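Valine-pyruvate aminotransferase (Salmonella typhimurium, PDB 3G7Q) probably transfers the amino group of L-valine to pyruvate, giving 3-methyl-2-oxobutanoate and L-alanine, with pyridoxal 5'-phosphate as cofactor. Local coordinates at residues A[96-110]-A[257-271]. Residues are numbered along the deposited sequence; the frame is centred on the assembly and turned at random. Where two conformers were deposited one is given.
Sequences IEPQNIALTNGSQSA and RCGIIIANDKTITAI
Ala-102 and Ile-261 exchange two backbone hydrogen bonds, Ala-102 N to Ile-261 O at 2.9 Å and Ile-261 N to Ala-102 O at 2.8 Å, joining edge strand 101-104 to 259-262, the antiparallel strand of the seven-stranded mixed sheet characteristic of the large domain of fold-type I aminotransferases. Thr-104 and Gly-259 form a second such pair. Beyond the strands, Asn-100 grips Ala-263 twice: its backbone O accepts from Ala-263 N, and its amide ND2 gives a 3.0 Å bond to Ala-263 O, which lies near the amide plane. The amide is held from its other end too, since Asn-100 OD1 takes Glu-97 N on a lone pair. A water bridges Gln-99 O and Asp-265 O at the start of helix 265-278.

On one face Ile-101, Leu-103 and Ile-262 pack against helix 77-92, and Ile-260 lies alongside Leu-103, pointing the same way. On the other, Ile-268 rises from helix 265-278 and places CD1 3.9 Å from Ala-102 CB, while Ile-261 reaches helix 107-118. With Ile-261 CG1 anti to the carbonyl carbon (chi1 -63°), its terminal CD1 sits 3.9 Å from Ala-110 CB and equally far from Thr-104 CG2.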
loop_
_atom_site.group_PDB
_atom_site.type_symbol
_atom_site.label_atom_id
_atom_site.label_comp_id
_atom_site.label_asym_id
_atom_site.label_seq_id
_atom_site.Cartn_x
_atom_site.Cartn_y
_atom_site.Cartn_z
ATOM N N ILE A 96 -20.945 13.732 -7.410
ATOM C CA ILE A 96 -20.080 12.596 -7.124
ATOM C C ILE A 96 -20.911 11.432 -6.604
ATOM O O ILE A 96 -21.825 11.632 -5.833
ATOM C CB ILE A 96 -19.021 12.983 -6.051
ATOM C CG1 ILE A 96 -18.110 14.100 -6.555
ATOM C CG2 ILE A 96 -18.115 11.821 -5.672
ATOM C CD1 ILE A 96 -17.537 13.829 -7.918
ATOM N N GLU A 97 -20.609 10.219 -7.062
ATOM C CA GLU A 97 -21.243 9.023 -6.563
ATOM C C GLU A 97 -20.109 8.110 -6.138
ATOM O O GLU A 97 -18.966 8.378 -6.473
ATOM C CB GLU A 97 -22.082 8.358 -7.648
ATOM C CG GLU A 97 -23.351 9.112 -8.050
ATOM C CD GLU A 97 -24.401 9.194 -6.945
ATOM O OE1 GLU A 97 -24.200 8.617 -5.849
ATOM O OE2 GLU A 97 -25.448 9.834 -7.185
ATOM N N PRO A 98 -20.407 7.023 -5.393
ATOM C CA PRO A 98 -19.324 6.098 -4.993
ATOM C C PRO A 98 -18.473 5.574 -6.156
ATOM O O PRO A 98 -17.286 5.331 -5.983
ATOM C CB PRO A 98 -20.083 4.951 -4.313
ATOM C CG PRO A 98 -21.304 5.588 -3.783
ATOM C CD PRO A 98 -21.699 6.630 -4.808
ATOM N N GLN A 99 -19.064 5.461 -7.342
ATOM C CA GLN A 99 -18.358 4.986 -8.537
ATOM C C GLN A 99 -17.332 5.996 -9.049
ATOM O O GLN A 99 -16.574 5.687 -9.970
ATOM C CB GLN A 99 -19.320 4.677 -9.683
ATOM C CG GLN A 99 -20.613 4.007 -9.271
ATOM C CD GLN A 99 -21.662 5.017 -8.819
ATOM O OE1 GLN A 99 -22.037 5.929 -9.568
ATOM N NE2 GLN A 99 -22.147 4.847 -7.602
ATOM N N ASN A 100 -17.356 7.215 -8.498
ATOM C CA ASN A 100 -16.377 8.246 -8.802
ATOM C C ASN A 100 -15.251 8.303 -7.774
ATOM O O ASN A 100 -14.392 9.180 -7.863
ATOM C CB ASN A 100 -17.046 9.622 -8.834
ATOM C CG ASN A 100 -18.088 9.740 -9.904
ATOM O OD1 ASN A 100 -19.272 9.869 -9.606
ATOM N ND2 ASN A 100 -17.669 9.623 -11.163
ATOM N N ILE A 101 -15.204 7.357 -6.841
ATOM C CA ILE A 101 -14.199 7.390 -5.783
ATOM C C ILE A 101 -13.448 6.054 -5.637
ATOM O O ILE A 101 -14.064 4.983 -5.681
ATOM C CB ILE A 101 -14.852 7.717 -4.437
ATOM C CG1 ILE A 101 -15.763 8.968 -4.557
ATOM C CG2 ILE A 101 -13.793 7.927 -3.378
ATOM C CD1 ILE A 101 -16.363 9.426 -3.219
ATOM N N ALA A 102 -12.127 6.143 -5.497
ATOM C CA ALA A 102 -11.262 4.969 -5.248
ATOM C C ALA A 102 -10.365 5.307 -4.064
ATOM O O ALA A 102 -9.981 6.472 -3.867
ATOM C CB ALA A 102 -10.441 4.637 -6.488
ATOM N N LEU A 103 -10.043 4.313 -3.241
ATOM C CA LEU A 103 -9.174 4.517 -2.099
ATOM C C LEU A 103 -7.846 3.829 -2.359
ATOM O O LEU A 103 -7.807 2.807 -3.041
ATOM C CB LEU A 103 -9.807 3.943 -0.843
ATOM C CG LEU A 103 -11.214 4.413 -0.498
ATOM C CD1 LEU A 103 -11.694 3.728 0.774
ATOM C CD2 LEU A 103 -11.225 5.934 -0.345
ATOM N N THR A 104 -6.760 4.389 -1.827
ATOM C CA THR A 104 -5.429 3.824 -1.985
ATOM C C THR A 104 -4.729 3.933 -0.633
ATOM O O THR A 104 -5.288 4.479 0.303
ATOM C CB THR A 104 -4.584 4.609 -3.011
ATOM O OG1 THR A 104 -4.334 5.920 -2.487
ATOM C CG2 THR A 104 -5.285 4.697 -4.399
ATOM N N ASN A 105 -3.488 3.457 -0.607
ATOM C CA ASN A 105 -2.603 3.473 0.553
ATOM C C ASN A 105 -2.056 4.858 0.862
ATOM O O ASN A 105 -1.427 5.068 1.899
ATOM C CB ASN A 105 -1.415 2.532 0.267
ATOM C CG ASN A 105 -0.711 2.067 1.520
ATOM O OD1 ASN A 105 0.509 2.180 1.643
ATOM N ND2 ASN A 105 -1.477 1.553 2.464
ATOM N N GLY A 106 -2.267 5.803 -0.049
ATOM C CA GLY A 106 -1.793 7.171 0.101
ATOM C C GLY A 106 -1.604 7.883 -1.222
ATOM O O GLY A 106 -1.822 7.314 -2.296
ATOM N N SER A 107 -1.170 9.134 -1.121
ATOM C CA SER A 107 -0.927 9.991 -2.276
ATOM C C SER A 107 0.043 9.397 -3.272
ATOM O O SER A 107 -0.201 9.395 -4.479
ATOM C CB SER A 107 -0.373 11.344 -1.814
ATOM O OG SER A 107 -1.347 12.087 -1.083
ATOM N N GLN A 108 1.133 8.854 -2.763
ATOM C CA GLN A 108 2.178 8.348 -3.618
ATOM C C GLN A 108 1.770 7.109 -4.420
ATOM O O GLN A 108 2.134 6.994 -5.594
ATOM C CB GLN A 108 3.422 8.109 -2.771
ATOM C CG GLN A 108 4.675 7.932 -3.586
ATOM C CD GLN A 108 5.953 8.314 -2.832
ATOM O OE1 GLN A 108 5.914 8.756 -1.681
ATOM N NE2 GLN A 108 7.091 8.164 -3.500
ATOM N N SER A 109 1.020 6.187 -3.809
ATOM C CA SER A 109 0.510 5.030 -4.543
ATOM C C SER A 109 -0.550 5.489 -5.560
ATOM O O SER A 109 -0.692 4.920 -6.642
ATOM C CB SER A 109 -0.087 4.001 -3.589
ATOM O OG SER A 109 -1.108 4.601 -2.802
ATOM N N ALA A 110 -1.331 6.494 -5.186
ATOM C CA ALA A 110 -2.299 7.079 -6.110
ATOM C C ALA A 110 -1.605 7.518 -7.410
ATOM O O ALA A 110 -2.037 7.146 -8.494
ATOM C CB ALA A 110 -2.997 8.248 -5.453
ATOM N N ARG A 257 -3.321 5.061 6.462
ATOM C CA ARG A 257 -2.856 5.006 5.081
ATOM C C ARG A 257 -4.075 5.081 4.258
ATOM O O ARG A 257 -4.608 4.038 3.859
ATOM C CB ARG A 257 -2.094 3.695 4.842
ATOM C CG ARG A 257 -0.687 3.675 5.398
ATOM C CD ARG A 257 0.217 4.658 4.669
ATOM N NE ARG A 257 1.615 4.500 5.047
ATOM C CZ ARG A 257 2.159 4.946 6.175
ATOM N NH1 ARG A 257 1.424 5.570 7.089
ATOM N NH2 ARG A 257 3.455 4.742 6.406
ATOM N N CYS A 258 -4.549 6.306 4.032
ATOM C CA CYS A 258 -5.776 6.466 3.297
ATOM C C CYS A 258 -5.776 7.595 2.258
ATOM O O CYS A 258 -6.033 8.755 2.581
ATOM C CB CYS A 258 -6.905 6.651 4.286
ATOM S SG CYS A 258 -8.450 6.401 3.505
ATOM N N GLY A 259 -5.460 7.218 1.025
ATOM C CA GLY A 259 -5.487 8.098 -0.134
ATOM C C GLY A 259 -6.844 7.972 -0.818
ATOM O O GLY A 259 -7.476 6.908 -0.794
ATOM N N ILE A 260 -7.314 9.067 -1.409
ATOM C CA ILE A 260 -8.611 9.099 -2.051
ATOM C C ILE A 260 -8.454 9.654 -3.455
ATOM O O ILE A 260 -7.750 10.644 -3.632
ATOM C CB ILE A 260 -9.545 10.025 -1.255
ATOM C CG1 ILE A 260 -9.772 9.473 0.157
ATOM C CG2 ILE A 260 -10.865 10.231 -1.974
ATOM C CD1 ILE A 260 -10.322 10.500 1.140
ATOM N N ILE A 261 -9.087 9.039 -4.444
ATOM C CA ILE A 261 -9.050 9.548 -5.816
ATOM C C ILE A 261 -10.474 9.793 -6.251
ATOM O O ILE A 261 -11.342 8.916 -6.110
ATOM C CB ILE A 261 -8.399 8.581 -6.809
ATOM C CG1 ILE A 261 -6.929 8.351 -6.465
ATOM C CG2 ILE A 261 -8.508 9.097 -8.238
ATOM C CD1 ILE A 261 -6.326 7.168 -7.254
ATOM N N ILE A 262 -10.720 10.980 -6.793
ATOM C CA ILE A 262 -12.054 11.345 -7.300
ATOM C C ILE A 262 -11.893 11.558 -8.791
ATOM O O ILE A 262 -11.077 12.371 -9.205
ATOM C CB ILE A 262 -12.590 12.590 -6.559
ATOM C CG1 ILE A 262 -12.724 12.267 -5.059
ATOM C CG2 ILE A 262 -13.945 13.032 -7.115
ATOM C CD1 ILE A 262 -12.726 13.447 -4.221
ATOM N N ALA A 263 -12.672 10.835 -9.592
ATOM C CA ALA A 263 -12.547 10.889 -11.054
ATOM C C ALA A 263 -13.779 10.327 -11.712
ATOM O O ALA A 263 -14.666 9.806 -11.024
ATOM C CB ALA A 263 -11.293 10.108 -11.504
ATOM N N ASN A 264 -13.848 10.417 -13.040
ATOM C CA ASN A 264 -14.967 9.818 -13.771
ATOM C C ASN A 264 -14.948 8.296 -13.531
ATOM O O ASN A 264 -13.909 7.727 -13.198
ATOM C CB ASN A 264 -14.973 10.191 -15.270
ATOM C CG ASN A 264 -13.767 9.663 -16.043
ATOM O OD1 ASN A 264 -13.427 8.476 -15.987
ATOM N ND2 ASN A 264 -13.146 10.544 -16.825
ATOM N N ASP A 265 -16.104 7.657 -13.657
ATOM C CA ASP A 265 -16.213 6.207 -13.333
ATOM C C ASP A 265 -15.318 5.254 -14.138
ATOM O O ASP A 265 -14.909 4.212 -13.610
ATOM C CB ASP A 265 -17.675 5.742 -13.359
ATOM C CG ASP A 265 -18.381 6.091 -14.631
ATOM O OD1 ASP A 265 -17.818 5.871 -15.720
ATOM O OD2 ASP A 265 -19.525 6.575 -14.530
ATOM N N LYS A 266 -15.005 5.616 -15.383
ATOM C CA LYS A 266 -14.112 4.803 -16.213
ATOM C C LYS A 266 -12.707 4.800 -15.656
ATOM O O LYS A 266 -12.033 3.768 -15.637
ATOM C CB LYS A 266 -14.108 5.292 -17.666
ATOM C CG LYS A 266 -15.429 5.060 -18.377
ATOM C CD LYS A 266 -15.338 5.351 -19.874
ATOM N N THR A 267 -12.257 5.956 -15.187
ATOM C CA THR A 267 -10.942 6.061 -14.612
ATOM C C THR A 267 -10.897 5.279 -13.303
ATOM O O THR A 267 -9.953 4.514 -13.049
ATOM C CB THR A 267 -10.562 7.564 -14.419
ATOM O OG1 THR A 267 -10.462 8.178 -15.712
ATOM C CG2 THR A 267 -9.256 7.725 -13.693
ATOM N N ILE A 268 -11.936 5.443 -12.492
ATOM C CA ILE A 268 -12.013 4.752 -11.212
ATOM C C ILE A 268 -12.002 3.232 -11.408
ATOM O O ILE A 268 -11.320 2.521 -10.673
ATOM C CB ILE A 268 -13.247 5.185 -10.404
ATOM C CG1 ILE A 268 -13.102 6.673 -9.993
ATOM C CG2 ILE A 268 -13.436 4.318 -9.154
ATOM C CD1 ILE A 268 -11.839 7.030 -9.174
ATOM N N THR A 269 -12.743 2.760 -12.396
ATOM C CA THR A 269 -12.762 1.337 -12.719
ATOM C C THR A 269 -11.351 0.833 -13.071
ATOM O O THR A 269 -10.921 -0.197 -12.561
ATOM C CB THR A 269 -13.705 1.060 -13.860
ATOM O OG1 THR A 269 -15.040 1.404 -13.466
ATOM C CG2 THR A 269 -13.660 -0.427 -14.233
ATOM N N ALA A 270 -10.631 1.572 -13.913
ATOM C CA ALA A 270 -9.269 1.203 -14.302
ATOM C C ALA A 270 -8.343 1.153 -13.088
ATOM O O ALA A 270 -7.500 0.254 -12.966
ATOM C CB ALA A 270 -8.733 2.178 -15.348
ATOM N N ILE A 271 -8.504 2.116 -12.189
ATOM C CA ILE A 271 -7.725 2.159 -10.959
ATOM C C ILE A 271 -8.094 0.978 -10.051
ATOM O O ILE A 271 -7.240 0.446 -9.328
ATOM C CB ILE A 271 -7.936 3.476 -10.205
ATOM C CG1 ILE A 271 -7.363 4.647 -11.001
ATOM C CG2 ILE A 271 -7.245 3.433 -8.855
ATOM C CD1 ILE A 271 -7.748 5.980 -10.432
HETATM O O HOH W 1 -16.290 3.315 -11.088
HETATM O O HOH W 2 -18.439 9.509 -14.223
#